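Local coordinates for protein dihydroneopterin triphosphate diphosphatase (Escherichia coli, PDB 2O5W) that probably hydrolyses dihydroneopterin triphosphate to dihydroneopterin monophosphate and pyrophosphate for folate biosynthesis, and can also cleave nucleoside triphosphates, preferring dATP, at residues Leu13-Ala18 against Trp36-Gly41; Glu60-Val65 against Gln112-Glu117. One frame throughout, in Å; residues are numbered along the deposited sequence.

Contact 1 (Leu13-Ala18 against Trp36-Gly41); sequences LVVIYA and WQSVTG. With NA (sodium ion), chain H; PPV (pyrophosphate), chain I.
Val14 and Val39 face each other as an antiparallel hydrogen-bonded pair of neighbouring strands in the Nudix sheet. Their side chains rise from the same face, with CB of Val14 4.2 Å from CB of Val39. Helix 49-61 covers this face: Val14 touches Ala53 and Val57, and Val39 touches Glu56 and Glu60. Ile16 also reaches Val39: its CD1 comes to CG2 of Val39 at 3.5 Å, and the two side chains meet at a slant. The backbone bond from Val14 N to Val39 O is 2.7 Å long and nearly straight (163°). The return bond from Val39 N to Val14 O is weak at 3.5 Å, next to the break in strand 36-42 at Ser38. The hydroxyl of Ser38 is held by Asn138.

On the other face, Leu13 and Thr40 stand side by side and point the same way, as a non-hydrogen-bonded pair. With chi1 at 63°, OG1 of Thr40 lies between the backbone N and the carbonyl carbon and donates to pyrophosphate O22 over 2.6 Å. Gln37 NE2 gives the same OG1 a weak bond. Thr40 O binds the sodium ion at 2.6 Å. Val39 thus packs under the helix on one face, while its chain neighbour Thr40 uses OG1 for pyrophosphate and its backbone O for sodium, consistent with a role for Thr40 in substrate binding.

Contact 2 (Glu60-Val65 against Gln112-Glu117); sequences EVTIDV and QIVFTE. With NA (sodium ion), chain H.
The end of the Nudix-box helix, where Glu60 contributes to the metal site, meets the loop between strands 97-107 and 121-125, which carries Glu117. Residues 60-63 and 113-117 run in nearly opposing directions, 150° apart. Glu60 and Glu117 cross at about a right angle, and their carboxylate planes are turned 70° against each other. OE1 of Glu117 lies beside the CG methylene of Glu60 and stays 3.7 Å from Glu60 OE2. The Glu60 chain is extended beyond CG, which carries OE2 to the sodium ion at 2.5 Å. The bent Glu117 side chain comes within about 3 Å, nearest atoms, of a bound samarium ion.

In the backbone, the carbonyl of Glu60 is the polar centre of the contact. A water donates to Glu60 O at 2.6 Å and accepts from Glu117 N at 2.9 Å. Thr116 N adds a weak bond to the same oxygen, and CA of Phe115 makes a CA-H...O contact with it. The hydroxyl of Thr116 turns instead to the carbonyl of Glu59.

Thr62 leaves the helix with positive phi. Its OG1 donates to Val114 O at 2.7 Å in the carbonyl plane. On the buried side, Val61 and Ile113 lie side by side, with Val61 CB 3.7 Å from Ile113 CG2. Ile63 CD1 meets Ile113 CD1 at 4.1 Å, and Leu25 of strand 23-28 touches both Val61 and Ile113.

Loop and water together satisfy the Glu60 carbonyl, the water being held in turn by Glu117 N. The same loop brings Glu117 close to the samarium ion, beside the sodium ligand Glu60. This is consistent with Glu60 and Glu117 both serving as magnesium ligands.

Contacts 1 and 2 have centres about 11 Å apart and meet at the metal site. The sodium ion joins them: Thr40 O from contact 1, Glu60 OE2 from contact 2 and the pyrophosphate bridging oxygen OPP all bind it, OPP at 2.2 Å. Thr40 O and Glu60 OE2 are 3.0 Å apart as fellow ligands. Val39 CG2 also lies 4.1 Å from Val61 CG1, an apolar contact between strand 36-42 and helix 49-61. The strand leads into this helix along the chain. Contact 1 gives Thr40, which binds pyrophosphate and sodium. Contact 2 gives Glu60 and Glu117, probable magnesium ligands. Arg29, bonded to pyrophosphate, and Glu56, another probable magnesium ligand, add to the site.

Contact 1 (Leu13-Ala18 against Trp36-Gly41)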
loop_
_atom_site.group_PDB
_atom_site.type_symbol
_atom_site.label_atom_id
_atom_site.label_comp_id
_atom_site.label_asym_id
_atom_site.label_seq_id
_atom_site.Cartn_x
_atom_site.Cartn_y
_atom_site.Cartn_z
ATOM N N LEU A 13 -4.920 -0.546 -0.779
ATOM C CA LEU A 13 -3.556 -0.689 -1.263
ATOM C C LEU A 13 -3.356 0.352 -2.352
ATOM O O LEU A 13 -4.180 0.452 -3.258
ATOM C CB LEU A 13 -3.315 -2.112 -1.807
ATOM C CG LEU A 13 -1.936 -2.494 -2.383
ATOM C CD1 LEU A 13 -0.969 -2.875 -1.303
ATOM C CD2 LEU A 13 -2.034 -3.649 -3.354
ATOM N N VAL A 14 -2.287 1.138 -2.261
ATOM C CA VAL A 14 -2.003 2.163 -3.271
ATOM C C VAL A 14 -0.678 1.890 -3.993
ATOM O O VAL A 14 0.413 2.068 -3.438
ATOM C CB VAL A 14 -2.009 3.620 -2.683
ATOM C CG1 VAL A 14 -1.810 4.655 -3.796
ATOM C CG2 VAL A 14 -3.291 3.911 -1.921
ATOM N N VAL A 15 -0.776 1.471 -5.244
ATOM C CA VAL A 15 0.414 1.208 -6.050
ATOM C C VAL A 15 0.991 2.510 -6.624
ATOM O O VAL A 15 0.510 3.022 -7.638
ATOM C CB VAL A 15 0.123 0.174 -7.170
ATOM C CG1 VAL A 15 1.358 -0.040 -8.045
ATOM C CG2 VAL A 15 -0.341 -1.154 -6.561
ATOM N N ILE A 16 2.011 3.039 -5.952
ATOM C CA ILE A 16 2.742 4.212 -6.420
ATOM C C ILE A 16 3.817 3.789 -7.409
ATOM O O ILE A 16 4.557 2.838 -7.162
ATOM C CB ILE A 16 3.416 4.964 -5.246
ATOM C CG1 ILE A 16 2.388 5.295 -4.164
ATOM C CG2 ILE A 16 4.115 6.244 -5.732
ATOM C CD1 ILE A 16 2.910 5.096 -2.778
ATOM N N TYR A 17 3.893 4.489 -8.536
ATOM C CA TYR A 17 4.989 4.298 -9.491
ATOM C C TYR A 17 5.286 5.608 -10.211
ATOM O O TYR A 17 4.432 6.489 -10.288
ATOM C CB TYR A 17 4.686 3.166 -10.488
ATOM C CG TYR A 17 3.499 3.429 -11.390
ATOM C CD1 TYR A 17 2.190 3.381 -10.893
ATOM C CD2 TYR A 17 3.678 3.724 -12.742
ATOM C CE1 TYR A 17 1.103 3.626 -11.721
ATOM C CE2 TYR A 17 2.599 3.966 -13.565
ATOM C CZ TYR A 17 1.321 3.918 -13.049
ATOM O OH TYR A 17 0.247 4.156 -13.866
ATOM N N ALA A 18 6.506 5.740 -10.718
ATOM C CA ALA A 18 6.906 6.951 -11.422
ATOM C C ALA A 18 6.573 6.834 -12.903
ATOM O O ALA A 18 6.910 5.847 -13.551
ATOM C CB ALA A 18 8.377 7.223 -11.220
ATOM N N TRP A 36 8.411 -6.205 1.909
ATOM C CA TRP A 36 8.422 -4.966 1.148
ATOM C C TRP A 36 7.093 -4.838 0.413
ATOM O O TRP A 36 6.617 -5.819 -0.150
ATOM C CB TRP A 36 9.567 -4.971 0.135
ATOM C CG TRP A 36 10.909 -4.846 0.743
ATOM C CD1 TRP A 36 11.622 -5.830 1.340
ATOM C CD2 TRP A 36 11.709 -3.660 0.819
ATOM N NE1 TRP A 36 12.816 -5.335 1.799
ATOM C CE2 TRP A 36 12.899 -4.003 1.486
ATOM C CE3 TRP A 36 11.531 -2.335 0.390
ATOM C CZ2 TRP A 36 13.922 -3.074 1.732
ATOM C CZ3 TRP A 36 12.551 -1.407 0.634
ATOM C CH2 TRP A 36 13.728 -1.784 1.299
ATOM N N GLN A 37 6.523 -3.630 0.404
ATOM C CA GLN A 37 5.150 -3.391 -0.047
ATOM C C GLN A 37 4.934 -1.975 -0.560
ATOM O O GLN A 37 5.767 -1.088 -0.365
ATOM C CB GLN A 37 4.171 -3.617 1.110
ATOM C CG GLN A 37 4.360 -2.637 2.285
ATOM C CD GLN A 37 3.175 -2.558 3.263
ATOM O OE1 GLN A 37 3.107 -1.633 4.079
ATOM N NE2 GLN A 37 2.254 -3.521 3.189
ATOM N N SER A 38 3.787 -1.770 -1.196
ATOM C CA SER A 38 3.301 -0.445 -1.529
ATOM C C SER A 38 2.575 0.092 -0.289
ATOM O O SER A 38 2.613 -0.542 0.772
ATOM C CB SER A 38 2.333 -0.532 -2.706
ATOM O OG SER A 38 2.836 -1.334 -3.755
ATOM N N VAL A 39 1.903 1.236 -0.425
ATOM C CA VAL A 39 1.163 1.846 0.681
ATOM C C VAL A 39 -0.127 1.086 0.983
ATOM O O VAL A 39 -0.991 0.944 0.113
ATOM C CB VAL A 39 0.836 3.343 0.393
ATOM C CG1 VAL A 39 -0.273 3.868 1.308
ATOM C CG2 VAL A 39 2.096 4.211 0.504
ATOM N N THR A 40 -0.245 0.601 2.219
ATOM C CA THR A 40 -1.475 -0.026 2.710
ATOM C C THR A 40 -1.974 0.636 3.987
ATOM O O THR A 40 -1.236 1.344 4.662
ATOM C CB THR A 40 -1.292 -1.533 3.012
ATOM O OG1 THR A 40 -0.333 -1.695 4.054
ATOM C CG2 THR A 40 -0.821 -2.288 1.795
ATOM N N GLY A 41 -3.227 0.379 4.331
ATOM C CA GLY A 41 -3.804 0.880 5.567
ATOM C C GLY A 41 -5.269 0.518 5.668
ATOM O O GLY A 41 -5.947 0.353 4.662
HETATM NA NA NA H . -0.300 1.676 7.096
HETATM O O11 PPV I . -0.585 1.007 10.086
HETATM P P1 PPV I . -1.838 0.479 9.354
HETATM O O21 PPV I . -2.440 -0.651 10.163
HETATM O O31 PPV I . -2.870 1.598 9.223
HETATM O OPP PPV I . -1.436 -0.084 7.890
HETATM P P2 PPV I . -0.670 -1.499 7.732
HETATM O O12 PPV I . 0.146 -1.752 8.980
HETATM O O22 PPV I . 0.295 -1.445 6.535
HETATM O O32 PPV I . -1.677 -2.606 7.517
#

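Contact 2 (Glu60-Val65 against Gln112-Glu117)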
loop_
_atom_site.group_PDB
_atom_site.type_symbol
_atom_site.label_atom_id
_atom_site.label_comp_id
_atom_site.label_asym_id
_atom_site.label_seq_id
_atom_site.Cartn_x
_atom_site.Cartn_y
_atom_site.Cartn_z
ATOM N N GLU A 60 2.038 7.869 5.249
ATOM C CA GLU A 60 3.114 6.903 5.060
ATOM C C GLU A 60 4.298 7.434 4.264
ATOM O O GLU A 60 5.442 7.086 4.559
ATOM C CB GLU A 60 2.588 5.629 4.403
ATOM C CG GLU A 60 1.948 4.642 5.360
ATOM C CD GLU A 60 1.813 3.250 4.756
ATOM O OE1 GLU A 60 2.039 3.098 3.539
ATOM O OE2 GLU A 60 1.484 2.299 5.496
ATOM N N VAL A 61 4.029 8.259 3.256
ATOM C CA VAL A 61 5.086 8.707 2.349
ATOM C C VAL A 61 5.118 10.219 2.109
ATOM O O VAL A 61 5.809 10.690 1.201
ATOM C CB VAL A 61 5.070 7.933 0.998
ATOM C CG1 VAL A 61 5.415 6.486 1.212
ATOM C CG2 VAL A 61 3.730 8.050 0.305
ATOM N N THR A 62 4.384 10.967 2.934
ATOM C CA THR A 62 4.327 12.444 2.857
ATOM C C THR A 62 4.176 12.991 1.428
ATOM O O THR A 62 5.107 13.576 0.867
ATOM C CB THR A 62 5.547 13.105 3.537
ATOM O OG1 THR A 62 5.927 12.344 4.689
ATOM C CG2 THR A 62 5.211 14.523 3.959
ATOM N N ILE A 63 3.004 12.772 0.843
ATOM C CA ILE A 63 2.673 13.279 -0.482
ATOM C C ILE A 63 1.209 13.668 -0.435
ATOM O O ILE A 63 0.347 12.832 -0.190
ATOM C CB ILE A 63 2.897 12.225 -1.601
ATOM C CG1 ILE A 63 4.385 11.884 -1.762
ATOM C CG2 ILE A 63 2.337 12.729 -2.937
ATOM C CD1 ILE A 63 4.649 10.524 -2.407
ATOM N N ASP A 64 0.926 14.946 -0.642
ATOM C CA ASP A 64 -0.448 15.387 -0.619
ATOM C C ASP A 64 -0.984 15.365 -2.042
ATOM O O ASP A 64 -0.692 16.249 -2.849
ATOM C CB ASP A 64 -0.582 16.766 0.027
ATOM C CG ASP A 64 -1.993 17.048 0.513
ATOM O OD1 ASP A 64 -2.959 16.451 -0.016
ATOM O OD2 ASP A 64 -2.140 17.872 1.433
ATOM N N VAL A 65 -1.746 14.313 -2.335
ATOM C CA VAL A 65 -2.417 14.132 -3.616
ATOM C C VAL A 65 -3.126 15.415 -4.048
ATOM O O VAL A 65 -2.973 15.859 -5.186
ATOM C CB VAL A 65 -3.431 12.958 -3.537
ATOM C CG1 VAL A 65 -4.351 12.924 -4.764
ATOM C CG2 VAL A 65 -2.697 11.637 -3.369
ATOM N N GLN A 112 12.743 11.752 -3.809
ATOM C CA GLN A 112 13.116 11.356 -2.461
ATOM C C GLN A 112 11.842 11.249 -1.623
ATOM O O GLN A 112 10.952 12.092 -1.728
ATOM C CB GLN A 112 14.100 12.369 -1.864
ATOM C CG GLN A 112 13.636 13.836 -1.951
ATOM C CD GLN A 112 14.781 14.815 -2.206
ATOM O OE1 GLN A 112 15.901 14.412 -2.542
ATOM N NE2 GLN A 112 14.499 16.111 -2.055
ATOM N N ILE A 113 11.748 10.204 -0.808
ATOM C CA ILE A 113 10.538 9.954 -0.023
ATOM C C ILE A 113 10.786 10.153 1.474
ATOM O O ILE A 113 11.753 9.631 2.025
ATOM C CB ILE A 113 9.968 8.524 -0.284
ATOM C CG1 ILE A 113 9.674 8.305 -1.775
ATOM C CG2 ILE A 113 8.723 8.255 0.558
ATOM C CD1 ILE A 113 8.418 8.993 -2.296
ATOM N N VAL A 114 9.910 10.914 2.119
ATOM C CA VAL A 114 9.960 11.096 3.564
ATOM C C VAL A 114 8.973 10.118 4.204
ATOM O O VAL A 114 7.871 10.490 4.621
ATOM C CB VAL A 114 9.648 12.567 3.984
ATOM C CG1 VAL A 114 10.036 12.811 5.440
ATOM C CG2 VAL A 114 10.365 13.557 3.072
ATOM N N PHE A 115 9.375 8.853 4.250
ATOM C CA PHE A 115 8.597 7.801 4.913
ATOM C C PHE A 115 8.620 8.005 6.423
ATOM O O PHE A 115 9.629 8.432 6.986
ATOM C CB PHE A 115 9.147 6.414 4.551
ATOM C CG PHE A 115 10.614 6.255 4.820
ATOM C CD1 PHE A 115 11.555 6.667 3.884
ATOM C CD2 PHE A 115 11.058 5.704 6.015
ATOM C CE1 PHE A 115 12.914 6.532 4.135
ATOM C CE2 PHE A 115 12.414 5.564 6.278
ATOM C CZ PHE A 115 13.344 5.976 5.338
ATOM N N THR A 116 7.508 7.690 7.074
ATOM C CA THR A 116 7.363 7.969 8.501
ATOM C C THR A 116 7.188 6.704 9.326
ATOM O O THR A 116 7.542 6.680 10.504
ATOM C CB THR A 116 6.152 8.877 8.779
ATOM O OG1 THR A 116 4.984 8.282 8.201
ATOM C CG2 THR A 116 6.371 10.276 8.199
ATOM N N GLU A 117 6.639 5.662 8.705
ATOM C CA GLU A 117 6.292 4.430 9.417
ATOM C C GLU A 117 7.133 3.246 8.979
ATOM O O GLU A 117 7.071 2.177 9.592
ATOM C CB GLU A 117 4.815 4.102 9.208
ATOM C CG GLU A 117 3.868 4.943 10.040
ATOM C CD GLU A 117 2.623 5.336 9.270
ATOM O OE1 GLU A 117 2.143 4.524 8.435
ATOM O OE2 GLU A 117 2.131 6.470 9.493
HETATM NA NA NA H . -0.300 1.676 7.096
HETATM O O HOH W 1 6.340 5.031 5.856
#